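Local coordinates for glycosyl hydrolase, family 31/fibronectin type III domain protein (Clostridium perfringens, PDB 4LKS) that binds galactose as a family 32 carbohydrate-binding module of a family 31 glycoside hydrolase, and so probably directs the enzyme to galactose-bearing carbohydrates, at residues I68-D71 with K72-L76. Residues are numbered along the deposited sequence; the frame is centred on the assembly and turned at random.
Sequences IKLD and KAYDL
At one end of the beta-sandwich of this F5/8 type C (CBM32) module, the chain turns a corner at Asp-71 and Lys-72, passing from strand 64-70 in one sheet to strand 73-82 in the other, and Asp-71 and Tyr-74 bridge that corner side chain to side chain. The phenol OH of Tyr-74 donates a short hydrogen bond, 2.6 Å, to OD1 of Asp-71, which receives it on its syn lone pair. OD1 lies in the plane of the ring, at its edge, while the carboxylate is turned 46° from that plane. Asp-71 sets CG between its backbone N and carbonyl carbon (chi1 69°), which swings the carboxylate over the turn toward the tyrosine. Next to this polar link, on the side of the sandwich interior, the two strands meet through Leu-70, whose CD2 approaches Tyr-74 CD1 obliquely at 3.7 Å; CB of Leu-70 stands 3.9 Å from the same ring carbon. Leu-21, from a loop, touches both Leu-70 and Tyr-74, and Phe-164 of strand 158-166 packs on Leu-70 and Leu-76, so the apolar side of the corner merges with the interior between the sheets. The carbonyl O of Lys-72, buried here without a polar partner, sits 3.4 Å from Leu-70 CB. Deeper in, Leu-70 CD2 and Leu-76 CD2 close the contact methyl to methyl at 4.2 Å.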
# COMPACT_ATOMS: atom_id res chain seq x y z
N ILE A 68 3.35 3.71 7.03
CA ILE A 68 3.62 5.06 6.57
C ILE A 68 3.30 6.06 7.66
O ILE A 68 2.20 6.04 8.25
CB ILE A 68 2.77 5.41 5.33
CG1 ILE A 68 2.90 4.32 4.24
CG2 ILE A 68 3.13 6.82 4.80
CD1 ILE A 68 4.33 3.92 3.85
N LYS A 69 4.26 6.94 7.94
CA LYS A 69 4.08 8.04 8.88
C LYS A 69 3.86 9.32 8.08
O LYS A 69 4.58 9.58 7.13
CB LYS A 69 5.35 8.20 9.73
CG LYS A 69 5.31 9.39 10.68
CD LYS A 69 6.67 9.57 11.35
CE LYS A 69 6.67 10.80 12.23
NZ LYS A 69 7.95 10.92 12.99
N LEU A 70 2.85 10.10 8.47
CA LEU A 70 2.56 11.38 7.82
C LEU A 70 3.20 12.50 8.65
O LEU A 70 3.52 12.29 9.83
CB LEU A 70 1.04 11.57 7.67
CG LEU A 70 0.42 10.52 6.74
CD1 LEU A 70 -0.16 9.37 7.53
CD2 LEU A 70 -0.65 11.13 5.84
N ASP A 71 3.40 13.66 8.05
CA ASP A 71 4.16 14.71 8.75
C ASP A 71 3.41 15.28 9.96
O ASP A 71 4.02 15.82 10.88
CB ASP A 71 4.56 15.83 7.78
CG ASP A 71 3.38 16.64 7.31
OD1 ASP A 71 2.43 16.06 6.74
OD2 ASP A 71 3.39 17.87 7.52
N LYS A 72 2.08 15.13 9.95
CA LYS A 72 1.22 15.48 11.07
C LYS A 72 0.01 14.57 10.94
O LYS A 72 -0.07 13.80 9.98
CB LYS A 72 0.80 16.96 10.99
CG LYS A 72 0.12 17.34 9.68
CD LYS A 72 -0.36 18.79 9.70
CE LYS A 72 -0.80 19.22 8.31
NZ LYS A 72 -1.94 20.18 8.35
N ALA A 73 -0.91 14.64 11.89
CA ALA A 73 -2.16 13.90 11.76
C ALA A 73 -3.04 14.53 10.68
O ALA A 73 -3.13 15.76 10.58
CB ALA A 73 -2.91 13.86 13.09
N TYR A 74 -3.67 13.68 9.89
CA TYR A 74 -4.64 14.11 8.88
C TYR A 74 -5.94 13.36 9.05
O TYR A 74 -5.95 12.19 9.45
CB TYR A 74 -4.13 13.82 7.47
CG TYR A 74 -2.96 14.67 7.02
CD1 TYR A 74 -1.66 14.31 7.33
CD2 TYR A 74 -3.18 15.84 6.28
CE1 TYR A 74 -0.59 15.08 6.91
CE2 TYR A 74 -2.12 16.61 5.86
CZ TYR A 74 -0.83 16.23 6.18
OH TYR A 74 0.23 17.01 5.76
N ASP A 75 -7.04 14.01 8.70
CA ASP A 75 -8.32 13.32 8.56
C ASP A 75 -8.29 12.61 7.21
O ASP A 75 -8.46 13.25 6.17
CB ASP A 75 -9.48 14.31 8.60
CG ASP A 75 -9.62 15.02 9.94
OD1 ASP A 75 -9.04 14.55 10.95
OD2 ASP A 75 -10.35 16.03 10.00
N LEU A 76 -8.02 11.31 7.24
CA LEU A 76 -7.86 10.52 6.02
C LEU A 76 -9.13 9.81 5.61
O LEU A 76 -9.85 9.30 6.47
CB LEU A 76 -6.79 9.44 6.21
CG LEU A 76 -5.35 9.87 6.49
CD1 LEU A 76 -4.47 8.65 6.72
CD2 LEU A 76 -4.79 10.68 5.33